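Local coordinates for putative GAF sensor protein (Burkholderia vietnamiensis, PDB 5HL6), which probably reduces free L-methionine-(R)-S-oxide to methionine on a GAF-domain scaffold, at residues G63-D68 with V139-S144; G91-A96 with E124-L129. All blocks are in the same frame, centred on the assembly; numbering follows the deposited sequence.

Contact 1: residues G63-D68 with V139-S144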
ATOM      1  N   GLY B  63       4.050   2.654   6.805  1.00 20.96           N
ATOM      2  CA  GLY B  63       3.958   1.310   6.269  1.00 21.38           C
ATOM      3  C   GLY B  63       4.800   0.322   7.050  1.00 22.20           C
ATOM      4  O   GLY B  63       5.422   0.657   8.067  1.00 19.92           O
ATOM      5  N   PHE B  64       4.826  -0.905   6.529  1.00 19.83           N
ATOM      6  CA  PHE B  64       5.422  -2.062   7.182  1.00 20.39           C
ATOM      7  C   PHE B  64       6.728  -2.475   6.516  1.00 23.04           C
ATOM      8  O   PHE B  64       6.872  -2.381   5.298  1.00 21.95           O
ATOM      9  CB  PHE B  64       4.470  -3.264   7.111  1.00 18.88           C
ATOM     10  CG  PHE B  64       3.206  -3.090   7.892  1.00 17.58           C
ATOM     11  CD1 PHE B  64       3.151  -3.455   9.229  1.00 16.58           C
ATOM     12  CD2 PHE B  64       2.067  -2.588   7.286  1.00 24.19           C
ATOM     13  CE1 PHE B  64       1.987  -3.307   9.964  1.00 19.39           C
ATOM     14  CE2 PHE B  64       0.889  -2.451   8.003  1.00 18.55           C
ATOM     15  CZ  PHE B  64       0.854  -2.808   9.354  1.00 20.07           C
ATOM     16  N   TYR B  65       7.668  -2.971   7.321  1.00 17.14           N
ATOM     17  CA  TYR B  65       8.724  -3.860   6.846  1.00 19.64           C
ATOM     18  C   TYR B  65       8.521  -5.188   7.554  1.00 29.29           C
ATOM     19  O   TYR B  65       8.286  -5.217   8.770  1.00 27.32           O
ATOM     20  CB  TYR B  65      10.148  -3.326   7.116  1.00 20.69           C
ATOM     21  CG  TYR B  65      10.513  -2.084   6.342  1.00 24.70           C
ATOM     22  CD1 TYR B  65      11.311  -2.154   5.207  1.00 26.05           C
ATOM     23  CD2 TYR B  65      10.073  -0.832   6.755  1.00 23.56           C
ATOM     24  CE1 TYR B  65      11.646  -1.012   4.498  1.00 24.99           C
ATOM     25  CE2 TYR B  65      10.396   0.306   6.062  1.00 23.09           C
ATOM     26  CZ  TYR B  65      11.176   0.221   4.928  1.00 20.99           C
ATOM     27  OH  TYR B  65      11.490   1.371   4.235  1.00 25.63           O
ATOM     28  N   PHE B  66       8.575  -6.280   6.802  1.00 25.61           N
ATOM     29  CA  PHE B  66       8.357  -7.604   7.366  1.00 25.25           C
ATOM     30  C   PHE B  66       9.671  -8.371   7.412  1.00 28.50           C
ATOM     31  O   PHE B  66      10.431  -8.382   6.436  1.00 23.85           O
ATOM     32  CB  PHE B  66       7.293  -8.366   6.566  1.00 24.38           C
ATOM     33  CG  PHE B  66       5.904  -7.829   6.776  1.00 23.45           C
ATOM     34  CD1 PHE B  66       5.324  -7.866   8.038  1.00 25.70           C
ATOM     35  CD2 PHE B  66       5.186  -7.275   5.729  1.00 24.42           C
ATOM     36  CE1 PHE B  66       4.054  -7.359   8.262  1.00 24.93           C
ATOM     37  CE2 PHE B  66       3.900  -6.770   5.942  1.00 18.20           C
ATOM     38  CZ  PHE B  66       3.339  -6.818   7.211  1.00 21.61           C
ATOM     39  N   PHE B  67       9.934  -8.994   8.555  1.00 24.40           N
ATOM     40  CA  PHE B  67      11.111  -9.828   8.740  1.00 18.74           C
ATOM     41  C   PHE B  67      10.965 -11.118   7.942  1.00 32.21           C
ATOM     42  O   PHE B  67       9.984 -11.852   8.113  1.00 29.89           O
ATOM     43  CB  PHE B  67      11.286 -10.123  10.225  1.00 22.25           C
ATOM     44  CG  PHE B  67      12.581 -10.780  10.564  1.00 27.48           C
ATOM     45  CD1 PHE B  67      13.788 -10.156  10.269  1.00 22.32           C
ATOM     46  CD2 PHE B  67      12.602 -12.004  11.207  1.00 31.82           C
ATOM     47  CE1 PHE B  67      14.999 -10.762  10.597  1.00 27.58           C
ATOM     48  CE2 PHE B  67      13.806 -12.610  11.541  1.00 36.62           C
ATOM     49  CZ  PHE B  67      15.005 -11.988  11.229  1.00 32.10           C
ATOM     50  N   ASP B  68      11.933 -11.402   7.066  1.00 26.28           N
ATOM     51  CA  ASP B  68      11.877 -12.601   6.241  1.00 26.05           C
ATOM     52  C   ASP B  68      12.688 -13.751   6.829  1.00 29.57           C
ATOM     53  O   ASP B  68      12.995 -14.715   6.124  1.00 34.43           O
ATOM     54  CB  ASP B  68      12.323 -12.292   4.808  1.00 24.77           C
ATOM     55  CG  ASP B  68      13.834 -12.097   4.668  1.00 36.63           C
ATOM     56  OD1 ASP B  68      14.556 -12.001   5.687  1.00 33.88           O
ATOM     57  OD2 ASP B  68      14.298 -12.031   3.510  1.00 35.27           O
ATOM     58  N   VAL B 139       8.458  -4.430  11.426  1.00 19.13           N
ATOM     59  CA  VAL B 139       8.281  -3.138  12.075  1.00 18.29           C
ATOM     60  C   VAL B 139       7.208  -2.340  11.354  1.00 20.24           C
ATOM     61  O   VAL B 139       6.938  -2.542  10.170  1.00 22.44           O
ATOM     62  CB  VAL B 139       9.580  -2.309  12.133  1.00 22.59           C
ATOM     63  CG1 VAL B 139      10.725  -3.117  12.758  1.00 27.52           C
ATOM     64  CG2 VAL B 139       9.940  -1.787  10.746  1.00 20.83           C
ATOM     65  N   TRP B 140       6.597  -1.426  12.102  1.00 20.67           N
ATOM     66  CA  TRP B 140       5.717  -0.390  11.574  1.00 19.13           C
ATOM     67  C   TRP B 140       6.481   0.926  11.613  1.00 24.80           C
ATOM     68  O   TRP B 140       7.027   1.284  12.663  1.00 21.24           O
ATOM     69  CB  TRP B 140       4.441  -0.305  12.420  1.00 19.25           C
ATOM     70  CG  TRP B 140       3.615   0.927  12.202  1.00 19.57           C
ATOM     71  CD1 TRP B 140       3.494   1.985  13.049  1.00 25.60           C
ATOM     72  CD2 TRP B 140       2.786   1.223  11.064  1.00 18.41           C
ATOM     73  NE1 TRP B 140       2.646   2.924  12.515  1.00 23.96           N
ATOM     74  CE2 TRP B 140       2.196   2.482  11.299  1.00 21.73           C
ATOM     75  CE3 TRP B 140       2.486   0.549   9.880  1.00 22.30           C
ATOM     76  CZ2 TRP B 140       1.339   3.092  10.383  1.00 24.14           C
ATOM     77  CZ3 TRP B 140       1.628   1.150   8.972  1.00 25.56           C
ATOM     78  CH2 TRP B 140       1.060   2.410   9.233  1.00 24.69           C
ATOM     79  N   ASP B 141       6.542   1.632  10.479  1.00 19.99           N
ATOM     80  CA  ASP B 141       7.373   2.832  10.337  1.00 24.34           C
ATOM     81  C   ASP B 141       6.525   3.997   9.844  1.00 22.83           C
ATOM     82  O   ASP B 141       5.810   3.859   8.850  1.00 25.77           O
ATOM     83  CB  ASP B 141       8.531   2.575   9.359  1.00 21.57           C
ATOM     84  CG  ASP B 141       9.395   3.810   9.113  1.00 23.02           C
ATOM     85  OD1 ASP B 141       9.529   4.672  10.010  1.00 27.98           O
ATOM     86  OD2 ASP B 141       9.948   3.913   8.007  1.00 32.58           O
ATOM     87  N   VAL B 142       6.619   5.152  10.520  1.00 22.83           N
ATOM     88  CA  VAL B 142       5.905   6.364  10.116  1.00 24.95           C
ATOM     89  C   VAL B 142       6.870   7.535  10.121  1.00 22.77           C
ATOM     90  O   VAL B 142       7.651   7.701  11.064  1.00 24.22           O
ATOM     91  CB  VAL B 142       4.703   6.679  11.030  1.00 29.73           C
ATOM     92  CG1 VAL B 142       3.917   7.874  10.487  1.00 25.70           C
ATOM     93  CG2 VAL B 142       3.787   5.477  11.140  1.00 33.65           C
ATOM     94  N   ASP B 143       6.793   8.369   9.089  1.00 25.09           N
ATOM     95  CA  ASP B 143       7.692   9.498   8.936  1.00 27.83           C
ATOM     96  C   ASP B 143       6.900  10.779   8.719  1.00 28.69           C
ATOM     97  O   ASP B 143       5.791  10.766   8.175  1.00 26.10           O
ATOM     98  CB  ASP B 143       8.659   9.268   7.764  1.00 36.26           C
ATOM     99  CG  ASP B 143       9.521   8.042   7.967  1.00 44.37           C
ATOM    100  OD1 ASP B 143      10.617   8.183   8.534  1.00 44.71           O
ATOM    101  OD2 ASP B 143       9.090   6.932   7.595  1.00 48.34           O
ATOM    102  N   SER B 144       7.501  11.892   9.122  1.00 29.58           N
ATOM    103  CA  SER B 144       6.943  13.220   8.943  1.00 30.79           C
ATOM    104  C   SER B 144       8.011  14.129   8.359  1.00 33.01           C
ATOM    105  O   SER B 144       9.194  13.969   8.676  1.00 30.55           O
ATOM    106  CB  SER B 144       6.464  13.795  10.283  1.00 36.14           C
ATOM    107  OG  SER B 144       6.117  15.169  10.176  1.00 34.00           O
TER
HETATM  108  O   HOH W   1      10.497   3.988   5.192  1.00 35.17           O

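Contact 2: residues G91-A96 with E124-L129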
ATOM      1  N   GLY B  91      20.207   1.456  10.582  1.00 31.83           N
ATOM      2  CA  GLY B  91      19.248   2.549  10.536  1.00 37.36           C
ATOM      3  C   GLY B  91      18.190   2.456  11.626  1.00 36.37           C
ATOM      4  O   GLY B  91      18.202   1.573  12.479  1.00 29.95           O
ATOM      5  N   VAL B  92      17.257   3.412  11.584  1.00 35.90           N
ATOM      6  CA  VAL B  92      16.204   3.483  12.600  1.00 34.06           C
ATOM      7  C   VAL B  92      15.363   2.209  12.593  1.00 32.96           C
ATOM      8  O   VAL B  92      15.080   1.627  13.649  1.00 28.00           O
ATOM      9  CB  VAL B  92      15.322   4.728  12.382  1.00 36.22           C
ATOM     10  CG1 VAL B  92      14.282   4.849  13.501  1.00 32.61           C
ATOM     11  CG2 VAL B  92      16.167   5.994  12.286  1.00 34.77           C
ATOM     12  N   CYS B  93      14.948   1.762  11.400  1.00 25.13           N
ATOM     13  CA  CYS B  93      14.101   0.574  11.288  1.00 27.77           C
ATOM     14  C   CYS B  93      14.846  -0.698  11.673  1.00 26.34           C
ATOM     15  O   CYS B  93      14.293  -1.562  12.371  1.00 24.74           O
ATOM     16  CB  CYS B  93      13.559   0.450   9.863  1.00 31.34           C
ATOM     17  SG  CYS B  93      12.268   1.632   9.479  1.00 28.72           S
ATOM     18  N   GLY B  94      16.082  -0.856  11.196  1.00 23.92           N
ATOM     19  CA  GLY B  94      16.857  -2.027  11.569  1.00 23.29           C
ATOM     20  C   GLY B  94      17.202  -2.034  13.043  1.00 28.28           C
ATOM     21  O   GLY B  94      17.235  -3.099  13.674  1.00 25.81           O
ATOM     22  N   THR B  95      17.443  -0.853  13.610  1.00 29.35           N
ATOM     23  CA  THR B  95      17.662  -0.746  15.048  1.00 31.59           C
ATOM     24  C   THR B  95      16.414  -1.162  15.812  1.00 31.09           C
ATOM     25  O   THR B  95      16.495  -1.925  16.781  1.00 29.71           O
ATOM     26  CB  THR B  95      18.062   0.682  15.419  1.00 29.06           C
ATOM     27  OG1 THR B  95      19.339   1.000  14.838  1.00 30.06           O
ATOM     28  CG2 THR B  95      18.133   0.839  16.936  1.00 28.92           C
ATOM     29  N   ALA B  96      15.246  -0.693  15.375  1.00 24.76           N
ATOM     30  CA  ALA B  96      14.005  -1.117  16.026  1.00 26.65           C
ATOM     31  C   ALA B  96      13.840  -2.629  15.974  1.00 29.49           C
ATOM     32  O   ALA B  96      13.495  -3.260  16.978  1.00 27.09           O
ATOM     33  CB  ALA B  96      12.805  -0.441  15.375  1.00 24.17           C
ATOM     34  N   GLU B 124      10.438  10.581  12.893  1.00 25.84           N
ATOM     35  CA  GLU B 124      10.109   9.209  12.551  1.00 28.61           C
ATOM     36  C   GLU B 124       9.812   8.447  13.831  1.00 27.91           C
ATOM     37  O   GLU B 124      10.387   8.733  14.886  1.00 31.26           O
ATOM     38  CB  GLU B 124      11.268   8.565  11.774  1.00 32.50           C
ATOM     39  CG  GLU B 124      11.113   7.079  11.469  1.00 29.78           C
ATOM     40  CD  GLU B 124      12.236   6.550  10.593  1.00 35.28           C
ATOM     41  OE1 GLU B 124      12.060   5.485   9.961  1.00 35.04           O
ATOM     42  OE2 GLU B 124      13.302   7.198  10.544  1.00 39.67           O
ATOM     43  N   ILE B 125       8.901   7.489  13.728  1.00 26.46           N
ATOM     44  CA  ILE B 125       8.626   6.545  14.801  1.00 26.76           C
ATOM     45  C   ILE B 125       8.579   5.153  14.181  1.00 30.02           C
ATOM     46  O   ILE B 125       7.959   4.958  13.122  1.00 24.98           O
ATOM     47  CB  ILE B 125       7.316   6.883  15.541  1.00 31.21           C
ATOM     48  CG1 ILE B 125       7.039   5.860  16.634  1.00 38.76           C
ATOM     49  CG2 ILE B 125       6.123   6.927  14.572  1.00 32.25           C
ATOM     50  CD1 ILE B 125       5.888   6.242  17.516  1.00 44.86           C
ATOM     51  N   VAL B 126       9.276   4.202  14.807  1.00 25.69           N
ATOM     52  CA  VAL B 126       9.299   2.813  14.354  1.00 23.40           C
ATOM     53  C   VAL B 126       8.911   1.910  15.513  1.00 23.77           C
ATOM     54  O   VAL B 126       9.573   1.925  16.557  1.00 26.51           O
ATOM     55  CB  VAL B 126      10.671   2.391  13.802  1.00 25.88           C
ATOM     56  CG1 VAL B 126      10.561   0.972  13.280  1.00 19.62           C
ATOM     57  CG2 VAL B 126      11.123   3.335  12.697  1.00 24.99           C
ATOM     58  N   VAL B 127       7.871   1.105  15.318  1.00 21.17           N
ATOM     59  CA  VAL B 127       7.328   0.218  16.345  1.00 25.36           C
ATOM     60  C   VAL B 127       7.639  -1.218  15.938  1.00 21.22           C
ATOM     61  O   VAL B 127       7.166  -1.671  14.889  1.00 22.52           O
ATOM     62  CB  VAL B 127       5.814   0.422  16.521  1.00 24.17           C
ATOM     63  CG1 VAL B 127       5.247  -0.548  17.579  1.00 22.72           C
ATOM     64  CG2 VAL B 127       5.509   1.861  16.899  1.00 23.49           C
ATOM     65  N   PRO B 128       8.401  -1.973  16.726  1.00 21.47           N
ATOM     66  CA  PRO B 128       8.618  -3.385  16.394  1.00 17.93           C
ATOM     67  C   PRO B 128       7.340  -4.192  16.569  1.00 23.10           C
ATOM     68  O   PRO B 128       6.509  -3.899  17.432  1.00 22.71           O
ATOM     69  CB  PRO B 128       9.698  -3.820  17.389  1.00 25.30           C
ATOM     70  CG  PRO B 128       9.510  -2.898  18.557  1.00 27.71           C
ATOM     71  CD  PRO B 128       9.096  -1.579  17.964  1.00 23.66           C
ATOM     72  N   LEU B 129       7.187  -5.210  15.724  1.00 19.41           N
ATOM     73  CA  LEU B 129       6.023  -6.091  15.714  1.00 22.58           C
ATOM     74  C   LEU B 129       6.493  -7.482  16.088  1.00 23.16           C
ATOM     75  O   LEU B 129       7.332  -8.063  15.391  1.00 23.61           O
ATOM     76  CB  LEU B 129       5.352  -6.107  14.335  1.00 22.75           C
ATOM     77  CG  LEU B 129       4.961  -4.733  13.795  1.00 23.88           C
ATOM     78  CD1 LEU B 129       4.610  -4.812  12.285  1.00 19.71           C
ATOM     79  CD2 LEU B 129       3.808  -4.146  14.611  1.00 23.30           C
TER

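Contact 1: residues G63-D68 with V139-S144
Trp140 turns the edge of its indole toward the face of the Phe64 ring. Trp140 CE3 sits over the centre of that ring, 3.8 Å from Phe64 CZ. The two planes meet at 60°, a tilted edge-to-face stack. Trp140 gets there because CG is anti to its backbone N (chi1 166°). This throws the six-membered ring across the neighbouring strand, where Trp140 CZ3 lies 3.6 Å from Gly63 CA. Gly63 has no side chain there, and the indole lies close against its backbone. Helix 41-55 packs against both aromatic residues.

Tyr65, Val139 and Asp141 lie on the other face of the sheet. Val139 CG2 touches Tyr65 CB at 3.9 Å. The Tyr65 ring and the Asp141 carboxylate extend alongside each other from the sheet, their planes 37° apart. One water joins their ends. It lies in the plane of the tyrosine ring, 3.0 Å from Tyr65 OH, and donates to Asp141 OD2 at 2.9 Å.

Strands 61-67 and 136-144 are central neighbours in the antiparallel GAF-domain sheet. Gly63 with Asp141 and Tyr65 with Val139 are hydrogen-bonded pairs, and the Asp141 N to Gly63 O bond is 2.8 Å long. Phe64 with Trp140 is the non-hydrogen-bonded pair between them. The chemistry therefore splits by face: the aromatic pair packs the sheet against helix 41-55, while the other face mixes valine packing with a hydroxyl and a carboxylate bridged by water.

Contact 2: residues G91-A96 with E124-L129
Val126 meets three residues of the helix 91-96 with its two methyl groups. CG1 of Val126 presses on Ala96 CB at 3.4 Å, tighter than usual for two carbons. CG2 of Val126 lies 3.6 Å from Val92 CG1 and also touches Cys93 SG at 3.8 Å. The valine thus fits among Val92, Cys93 and Ala96, residues on the side of the helix nearest the sheet. Further along the strand, Pro128 CB rests 3.9 Å from the backbone O of Ala96.

Polar atoms meet the helix by contact alone. The Glu124 side chain leaves the strand stretched out, CG opposite N (chi1 174°), and stays extended beyond CG. This carries the carboxylate up beside Val92 and Cys93. The Glu124 and Val92 side chains come from opposite sides and overlap along their flanks, with Glu124 OE2 3.6 Å from Val92 CG2. The other oxygen, OE1, faces Cys93 SG.

Hydrogen bonds lie within segment 91-96. Gly91 O accepts from both Thr95 N and Thr95 OG1, which approach from opposite faces of the carbonyl plane. Thr95 OG1 donates to Gly91 O at 2.7 Å.

Helix and strand run in nearly the same direction, 28° apart. Ile125 and Val127 point away from this helix and pack on helix 152-176. A central antiparallel sheet covered on its two faces by helices is the arrangement of the GAF fold, in keeping with the GAF domain assigned to this protein.

From the N terminus the chain forms helices 20-35 and 41-55, then strands 61-67 and 72-77. It passes through helix 91-99 and the edge strand 103-105 before strands 123-130 and 136-144. Contact 2 closes a short loop from 91-96 to 124-129. Contact 1 closes a longer one from 63-68 to 139-144, and the shorter loop lies wholly within it. Consecutive strands 123-130 and 136-144 are sheet neighbours, and Val127 N to Trp140 O is a probable hydrogen bond. Between the contacts the carboxylates of Glu124, Asp141 and Asp143 crowd together. Contact 1 ties the middle of the sheet; contact 2 fastens a helix to it.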